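SusD superfamily protein (Bacteroides vulgatus, PDB 3MYV) probably binds polysaccharides at the cell outer membrane, as other members of the SusD family do. Local coordinates at residues 30-34 against 35-39; 120-123 against 124-128; 228-231 against 232-235. All coordinates share one frame; numbering follows the deposited sequence.

Contact 1 of 3, residues 30-34 against 35-39; sequences SGYYG and AAMFA. With EDO (1,2-ethanediol), chain I.
Ser30 O accepts a hydrogen bond from Ala36 N at 2.9 Å, with an N-H...O angle of 151°. A second backbone bond lies beside it: Met37 N donates to Tyr32 O at 3.0 Å. Together they fasten the loop after helix 13-27 to the first turn of helix 36-43. The methyl group of Ala36 packs on the loop backbone, with its CB 3.3 Å from Gly31 O.

The side-chain contact centres on Met37, here a selenomethionine. Its chain runs alongside Tyr32 and Tyr33 in the same direction. Met37 CG touches Tyr32 CE1 at 3.6 Å. The same CG stands over one face of the Tyr33 ring, near its rim, in a CH-pi contact. Beyond CG the chain bends, and Met37 SE comes to the edge of the Tyr32 ring, 5.5 Å from its centroid. SE meets the Tyr33 ring obliquely; both are Met-aromatic contacts. At chi1 -170° the Tyr32 ring swings away from its backbone N and lies beside Met37.

Phe38 crosses Tyr33 at about a right angle, at the ring edge. The pair is an offset edge-to-face stack: the Tyr33 edge is turned to the Phe38 face, centroids 5.8 Å apart and planes at 64°. Tyr33 O lies at the edge of the Phe38 ring, 3.3 Å from Phe38 CE2, and is hydrogen-bonded to Asn329.

The Tyr33 OH accepts a bond from O2 of a bound ethanediol at 2.8 Å. Tyr33 OH and Tyr32 OH are both hydrogen-bonded to Asp123 on helix 103-128, and Trp265 stacks on Phe38.

The arrangement is a helix start. A type I beta turn from Tyr32 to Ala35 delivers the chain to the N-cap, Ala35. There, loop carbonyls rather than a capping side chain take the N-H groups of Ala36 and Met37.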
loop_
_atom_site.group_PDB
_atom_site.type_symbol
_atom_site.label_atom_id
_atom_site.label_comp_id
_atom_site.label_asym_id
_atom_site.label_seq_id
_atom_site.Cartn_x
_atom_site.Cartn_y
_atom_site.Cartn_z
ATOM N N SER A 30 -9.076 -4.637 10.218
ATOM C CA SER A 30 -9.333 -5.277 8.912
ATOM C C SER A 30 -9.948 -4.296 7.911
ATOM O O SER A 30 -9.772 -4.459 6.716
ATOM C CB SER A 30 -10.248 -6.488 9.075
ATOM O OG SER A 30 -11.489 -6.078 9.627
ATOM N N GLY A 31 -10.598 -3.240 8.408
ATOM C CA GLY A 31 -11.127 -2.183 7.565
ATOM C C GLY A 31 -10.101 -1.275 6.896
ATOM O O GLY A 31 -10.461 -0.496 5.983
ATOM N N TYR A 32 -8.850 -1.328 7.361
ATOM C CA TYR A 32 -7.762 -0.528 6.764
ATOM C C TYR A 32 -6.563 -1.439 6.411
ATOM O O TYR A 32 -6.665 -2.198 5.453
ATOM C CB TYR A 32 -7.436 0.676 7.678
ATOM C CG TYR A 32 -6.491 1.746 7.117
ATOM C CD1 TYR A 32 -6.263 1.873 5.737
ATOM C CD2 TYR A 32 -5.865 2.660 7.974
ATOM C CE1 TYR A 32 -5.387 2.866 5.226
ATOM C CE2 TYR A 32 -5.006 3.654 7.481
ATOM C CZ TYR A 32 -4.764 3.745 6.105
ATOM O OH TYR A 32 -3.938 4.725 5.613
ATOM N N TYR A 33 -5.472 -1.425 7.178
ATOM C CA TYR A 33 -4.295 -2.232 6.824
ATOM C C TYR A 33 -4.306 -3.687 7.325
ATOM O O TYR A 33 -3.366 -4.453 7.086
ATOM C CB TYR A 33 -3.011 -1.488 7.215
ATOM C CG TYR A 33 -2.544 -0.526 6.139
ATOM C CD1 TYR A 33 -2.090 -1.008 4.907
ATOM C CD2 TYR A 33 -2.586 0.845 6.331
ATOM C CE1 TYR A 33 -1.668 -0.163 3.917
ATOM C CE2 TYR A 33 -2.170 1.714 5.318
ATOM C CZ TYR A 33 -1.711 1.188 4.117
ATOM O OH TYR A 33 -1.304 2.018 3.100
ATOM N N GLY A 34 -5.370 -4.089 8.013
ATOM C CA GLY A 34 -5.562 -5.502 8.319
ATOM C C GLY A 34 -6.023 -6.339 7.136
ATOM O O GLY A 34 -5.837 -7.566 7.142
ATOM N N ALA A 35 -6.619 -5.691 6.136
ATOM C CA ALA A 35 -7.139 -6.383 4.951
ATOM C C ALA A 35 -7.591 -5.445 3.818
ATOM O O ALA A 35 -7.183 -5.619 2.668
ATOM C CB ALA A 35 -8.323 -7.303 5.351
ATOM N N ALA A 36 -8.467 -4.492 4.120
ATOM C CA ALA A 36 -9.169 -3.740 3.052
ATOM C C ALA A 36 -8.252 -3.055 2.039
ATOM O O ALA A 36 -8.564 -3.044 0.854
ATOM C CB ALA A 36 -10.175 -2.729 3.617
HETATM N N MSE A 37 -7.151 -2.469 2.500
HETATM C CA MSE A 37 -6.241 -1.724 1.582
HETATM C C MSE A 37 -5.689 -2.667 0.493
HETATM O O MSE A 37 -5.539 -2.277 -0.670
HETATM C CB MSE A 37 -5.065 -1.094 2.339
HETATM C CG MSE A 37 -5.060 0.384 2.570
HETATM SE SE MSE A 37 -5.758 1.611 1.276
HETATM C CE MSE A 37 -5.387 0.808 -0.400
ATOM N N PHE A 38 -5.452 -3.906 0.868
ATOM C CA PHE A 38 -4.859 -4.892 -0.009
ATOM C C PHE A 38 -5.895 -5.430 -0.941
ATOM O O PHE A 38 -5.626 -5.592 -2.120
ATOM C CB PHE A 38 -4.177 -5.986 0.807
ATOM C CG PHE A 38 -3.130 -5.442 1.743
ATOM C CD1 PHE A 38 -1.928 -4.970 1.247
ATOM C CD2 PHE A 38 -3.359 -5.368 3.094
ATOM C CE1 PHE A 38 -0.984 -4.431 2.089
ATOM C CE2 PHE A 38 -2.421 -4.838 3.949
ATOM C CZ PHE A 38 -1.234 -4.370 3.457
ATOM N N ALA A 39 -7.096 -5.683 -0.427
ATOM C CA ALA A 39 -8.210 -6.076 -1.289
ATOM C C ALA A 39 -8.382 -5.048 -2.389
ATOM O O ALA A 39 -8.591 -5.371 -3.556
ATOM C CB ALA A 39 -9.480 -6.219 -0.474
HETATM C C1 EDO I . -0.204 -0.952 0.492
HETATM O O1 EDO I . -0.324 -0.757 -0.911
HETATM C C2 EDO I . 1.002 -0.185 1.044
HETATM O O2 EDO I . 0.683 1.222 1.318
#

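Contact 2 of 3, residues 120-123 against 124-128; sequences CQFD and LTRCF. With EDO (1,2-ethanediol), chain I.
Asp123 and Arg126 form a side-on salt bridge in which two of the arginine nitrogens, NE and NH2, reach one oxygen. Arg126 NH2 is 2.7 Å from Asp123 OD1, and Arg126 NE is 3.0 Å from the same atom. Carboxylate and guanidinium lie nearly coplanar, 15° apart. OD1 is met close to its C-O axis and in the guanidinium plane. Asp123 OD2 is taken by the hydroxyls of Tyr32 and Tyr33.

Phe122 lies over one face of the guanidinium, its CE2 3.3 Å above the plane and over the centre. Arg126 CD stands over the Phe122 ring face in a CH-pi contact. Arg126 CG sits between the backbone N and the carbonyl carbon (chi1 61°), and the extended chain from there carries the head back over Phe122 to Asp123. With alanine here, Asp123 OD1 is likely to lose its charged mate, and one face of the Phe122 ring the arginine that packs on it.

The tight, buried part is the grip of Thr125 on Gln121. Thr125 OG1 donates to Gln121 O at 2.6 Å, above the carbonyl plane, while Thr125 N reaches that oxygen from the opposite face. One water joins Thr125 OG1, at 2.7 Å, to Gln121 NE2 by a longer bond. The Arg126 side is less enclosed: this residue is partly exposed, and its NH2 also donates to O2 of a bound ethanediol at 3.1 Å.

All of this lies on the last turns of helix 103-128. Helix 77-94 packs on Cys120 and Leu124, helix 160-177 on Thr125, and helix 189-202 on Phe122 and Arg126. Gln121 bonds to the backbone of Pro143 and Ile145, at strand 140-143 and just after it.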
loop_
_atom_site.group_PDB
_atom_site.type_symbol
_atom_site.label_atom_id
_atom_site.label_comp_id
_atom_site.label_asym_id
_atom_site.label_seq_id
_atom_site.Cartn_x
_atom_site.Cartn_y
_atom_site.Cartn_z
ATOM N N CYS A 120 -1.989 8.148 6.006
ATOM C CA CYS A 120 -3.442 8.171 6.022
ATOM C C CYS A 120 -3.972 9.101 4.938
ATOM O O CYS A 120 -4.853 8.735 4.144
ATOM C CB CYS A 120 -3.947 8.648 7.374
ATOM S SG CYS A 120 -3.735 7.417 8.683
ATOM N N GLN A 121 -3.442 10.312 4.894
ATOM C CA GLN A 121 -3.937 11.260 3.883
ATOM C C GLN A 121 -3.635 10.780 2.474
ATOM O O GLN A 121 -4.444 10.985 1.533
ATOM C CB GLN A 121 -3.398 12.660 4.138
ATOM C CG GLN A 121 -4.160 13.735 3.301
ATOM C CD GLN A 121 -5.563 14.000 3.837
ATOM O OE1 GLN A 121 -5.721 14.371 5.009
ATOM N NE2 GLN A 121 -6.586 13.891 2.954
ATOM N N PHE A 122 -2.477 10.140 2.290
ATOM C CA PHE A 122 -2.096 9.605 0.969
ATOM C C PHE A 122 -3.078 8.539 0.501
ATOM O O PHE A 122 -3.571 8.588 -0.623
ATOM C CB PHE A 122 -0.654 9.069 0.992
ATOM C CG PHE A 122 -0.243 8.313 -0.266
ATOM C CD1 PHE A 122 -0.157 8.962 -1.492
ATOM C CD2 PHE A 122 0.129 6.983 -0.205
ATOM C CE1 PHE A 122 0.245 8.267 -2.639
ATOM C CE2 PHE A 122 0.548 6.294 -1.342
ATOM C CZ PHE A 122 0.608 6.949 -2.563
ATOM N N ASP A 123 -3.394 7.602 1.391
ATOM C CA ASP A 123 -4.360 6.561 1.081
ATOM C C ASP A 123 -5.738 7.137 0.740
ATOM O O ASP A 123 -6.328 6.785 -0.295
ATOM C CB ASP A 123 -4.414 5.549 2.220
ATOM C CG ASP A 123 -3.178 4.634 2.244
ATOM O OD1 ASP A 123 -2.519 4.502 1.183
ATOM O OD2 ASP A 123 -2.863 4.067 3.321
ATOM N N LEU A 124 -6.213 8.088 1.543
ATOM C CA LEU A 124 -7.460 8.800 1.209
ATOM C C LEU A 124 -7.414 9.460 -0.159
ATOM O O LEU A 124 -8.422 9.465 -0.879
ATOM C CB LEU A 124 -7.820 9.849 2.261
ATOM C CG LEU A 124 -8.308 9.284 3.602
ATOM C CD1 LEU A 124 -8.215 10.350 4.735
ATOM C CD2 LEU A 124 -9.726 8.700 3.490
ATOM N N THR A 125 -6.264 10.008 -0.506
ATOM C CA THR A 125 -6.100 10.703 -1.768
ATOM C C THR A 125 -6.138 9.717 -2.929
ATOM O O THR A 125 -6.815 9.960 -3.943
ATOM C CB THR A 125 -4.817 11.528 -1.783
ATOM O OG1 THR A 125 -4.795 12.418 -0.641
ATOM C CG2 THR A 125 -4.696 12.309 -3.081
ATOM N N ARG A 126 -5.419 8.602 -2.815
ATOM C CA ARG A 126 -5.461 7.643 -3.932
ATOM C C ARG A 126 -6.751 6.810 -4.030
ATOM O O ARG A 126 -7.027 6.239 -5.089
ATOM C CB ARG A 126 -4.220 6.771 -3.992
ATOM C CG ARG A 126 -3.984 5.904 -2.786
ATOM C CD ARG A 126 -2.673 5.168 -3.006
ATOM N NE ARG A 126 -2.287 4.480 -1.791
ATOM C CZ ARG A 126 -1.399 3.491 -1.695
ATOM N NH1 ARG A 126 -0.824 2.980 -2.758
ATOM N NH2 ARG A 126 -1.124 2.972 -0.505
ATOM N N CYS A 127 -7.506 6.706 -2.934
ATOM C CA CYS A 127 -8.791 6.039 -2.954
ATOM C C CYS A 127 -9.961 6.950 -3.382
ATOM O O CYS A 127 -10.899 6.467 -4.020
ATOM C CB CYS A 127 -9.085 5.421 -1.601
ATOM S SG CYS A 127 -8.013 4.067 -1.183
ATOM N N PHE A 128 -9.922 8.247 -3.035
ATOM C CA PHE A 128 -11.064 9.142 -3.291
ATOM C C PHE A 128 -10.869 10.234 -4.352
ATOM O O PHE A 128 -11.837 10.869 -4.750
ATOM C CB PHE A 128 -11.583 9.737 -1.977
ATOM C CG PHE A 128 -12.128 8.704 -1.055
ATOM C CD1 PHE A 128 -13.463 8.292 -1.163
ATOM C CD2 PHE A 128 -11.323 8.095 -0.110
ATOM C CE1 PHE A 128 -13.964 7.316 -0.326
ATOM C CE2 PHE A 128 -11.836 7.097 0.735
ATOM C CZ PHE A 128 -13.148 6.708 0.615
HETATM C C1 EDO I . -0.204 -0.952 0.492
HETATM O O1 EDO I . -0.324 -0.757 -0.911
HETATM C C2 EDO I . 1.002 -0.185 1.044
HETATM O O2 EDO I . 0.683 1.222 1.318
HETATM O O HOH W 1 -7.125 13.678 -0.245
#

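Contact 3 of 3, residues 228-231 against 232-235; sequences LYPH and EKYV. With EDO (1,2-ethanediol), chain H.
Tyr229 meets the Tyr234 ring obliquely through its CB, which is 4.3 Å from Tyr234 CD1. At the edge of the Tyr229 ring, in its plane, lies O1 of a bound ethanediol, hydrogen-bonded to Tyr229 OH at 2.6 Å. The His231 ring also has an oblique neighbour, the backbone N of Glu232. Polar atoms of two of these rings are held by residues outside the segments: His231 ND1 bonds to Arg366 O, and Tyr234 OH to Glu390.

The backbone makes the turn. Lys233 N donates to Pro230 O at 2.9 Å, from well above the carbonyl plane. Tyr234 N makes a weak bond to His231 O, 3.4 Å long. A water bridges that same oxygen to Val235 N.

Glu232 bends at chi2 (78°), and this brings its carboxylate back over Pro230, with Glu232 OE2 3.6 Å from Pro230 CB. The Lys233 chain crosses Pro230 at a slant, with Lys233 CG 4.0 Å from Pro230 CG.

No salt bridge joins the two segments. The exposed Pro230, Glu232 and Lys233 touch through light van der Waals packing, so this surface turn seems to owe its shape mainly to the backbone bonds and the outside partners of His231 and Tyr234.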
loop_
_atom_site.group_PDB
_atom_site.type_symbol
_atom_site.label_atom_id
_atom_site.label_comp_id
_atom_site.label_asym_id
_atom_site.label_seq_id
_atom_site.Cartn_x
_atom_site.Cartn_y
_atom_site.Cartn_z
ATOM N N LEU A 228 17.969 -7.437 0.767
ATOM C CA LEU A 228 17.068 -8.227 -0.053
ATOM C C LEU A 228 17.144 -9.700 0.329
ATOM O O LEU A 228 18.220 -10.226 0.563
ATOM C CB LEU A 228 17.414 -8.090 -1.527
ATOM C CG LEU A 228 17.165 -6.747 -2.169
ATOM C CD1 LEU A 228 17.690 -6.771 -3.603
ATOM C CD2 LEU A 228 15.671 -6.388 -2.099
ATOM N N TYR A 229 16.002 -10.369 0.373
ATOM C CA TYR A 229 15.977 -11.845 0.531
ATOM C C TYR A 229 16.614 -12.519 -0.666
ATOM O O TYR A 229 16.205 -12.274 -1.790
ATOM C CB TYR A 229 14.542 -12.391 0.674
ATOM C CG TYR A 229 13.763 -11.661 1.726
ATOM C CD1 TYR A 229 14.239 -11.602 3.029
ATOM C CD2 TYR A 229 12.581 -10.997 1.432
ATOM C CE1 TYR A 229 13.580 -10.891 3.989
ATOM C CE2 TYR A 229 11.891 -10.292 2.418
ATOM C CZ TYR A 229 12.409 -10.251 3.700
ATOM O OH TYR A 229 11.801 -9.518 4.701
ATOM N N PRO A 230 17.591 -13.420 -0.435
ATOM C CA PRO A 230 18.156 -14.215 -1.533
ATOM C C PRO A 230 17.121 -15.148 -2.132
ATOM O O PRO A 230 16.137 -15.521 -1.458
ATOM C CB PRO A 230 19.249 -15.059 -0.860
ATOM C CG PRO A 230 19.431 -14.515 0.473
ATOM C CD PRO A 230 18.275 -13.656 0.845
ATOM N N HIS A 231 17.363 -15.509 -3.390
ATOM C CA HIS A 231 16.525 -16.419 -4.162
ATOM C C HIS A 231 16.090 -17.647 -3.313
ATOM O O HIS A 231 14.904 -17.972 -3.216
ATOM C CB HIS A 231 17.307 -16.869 -5.392
ATOM C CG HIS A 231 16.569 -17.834 -6.267
ATOM N ND1 HIS A 231 15.692 -17.428 -7.242
ATOM C CD2 HIS A 231 16.592 -19.187 -6.317
ATOM C CE1 HIS A 231 15.209 -18.490 -7.866
ATOM N NE2 HIS A 231 15.731 -19.571 -7.313
ATOM N N GLU A 232 17.071 -18.289 -2.692
ATOM C CA GLU A 232 16.859 -19.563 -1.966
ATOM C C GLU A 232 16.114 -19.393 -0.653
ATOM O O GLU A 232 15.652 -20.373 -0.092
ATOM C CB GLU A 232 18.171 -20.292 -1.635
ATOM C CG GLU A 232 19.326 -19.995 -2.512
ATOM C CD GLU A 232 19.978 -18.645 -2.184
ATOM O OE1 GLU A 232 20.547 -18.456 -1.066
ATOM O OE2 GLU A 232 19.906 -17.782 -3.074
ATOM N N LYS A 233 16.023 -18.159 -0.158
ATOM C CA LYS A 233 15.360 -17.873 1.099
ATOM C C LYS A 233 14.068 -17.068 0.929
ATOM O O LYS A 233 13.453 -16.659 1.915
ATOM C CB LYS A 233 16.295 -17.056 1.976
ATOM C CG LYS A 233 17.664 -17.659 2.144
ATOM C CD LYS A 233 17.664 -18.741 3.173
ATOM C CE LYS A 233 19.096 -19.096 3.553
ATOM N NZ LYS A 233 19.133 -20.418 4.232
ATOM N N TYR A 234 13.695 -16.784 -0.305
ATOM C CA TYR A 234 12.540 -15.912 -0.596
ATOM C C TYR A 234 11.206 -16.468 -0.075
ATOM O O TYR A 234 10.462 -15.769 0.627
ATOM C CB TYR A 234 12.456 -15.664 -2.107
ATOM C CG TYR A 234 11.437 -14.639 -2.527
ATOM C CD1 TYR A 234 11.731 -13.289 -2.519
ATOM C CD2 TYR A 234 10.159 -15.033 -2.939
ATOM C CE1 TYR A 234 10.797 -12.365 -2.950
ATOM C CE2 TYR A 234 9.228 -14.119 -3.338
ATOM C CZ TYR A 234 9.543 -12.788 -3.330
ATOM O OH TYR A 234 8.616 -11.872 -3.749
ATOM N N VAL A 235 10.901 -17.726 -0.388
ATOM C CA VAL A 235 9.626 -18.293 0.070
ATOM C C VAL A 235 9.561 -18.301 1.596
ATOM O O VAL A 235 8.549 -17.879 2.196
ATOM C CB VAL A 235 9.377 -19.696 -0.511
ATOM C CG1 VAL A 235 8.152 -20.337 0.149
ATOM C CG2 VAL A 235 9.189 -19.609 -2.002
HETATM C C1 EDO H . 8.513 -9.329 3.434
HETATM O O1 EDO H . 9.311 -8.688 4.433
HETATM C C2 EDO H . 8.454 -10.838 3.680
HETATM O O2 EDO H . 7.773 -11.085 4.903
HETATM O O HOH W 2 12.814 -19.487 -1.898
#

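Contacts 1 and 2 meet directly, their centres about 13 Å apart. The join is Asp123 OD2, which lies 2.6 Å from Tyr32 OH and 2.6 Å from Tyr33 OH. Asp123 thus faces Arg126 with one oxygen and contact 1 with the other. One ethanediol touches both contacts and also bonds to Arg198. It probably came from the crystallisation liquor. The sodium ion lies about 9 Å from the nearest part of Gly34 in contact 1; Pro260, one of its site residues, touches Ser30. Contact 3 stands apart at the surface. Its nearest atoms are about 13 Å from contact 1 and about 18 Å from contact 2, and its ethanediol is a different molecule.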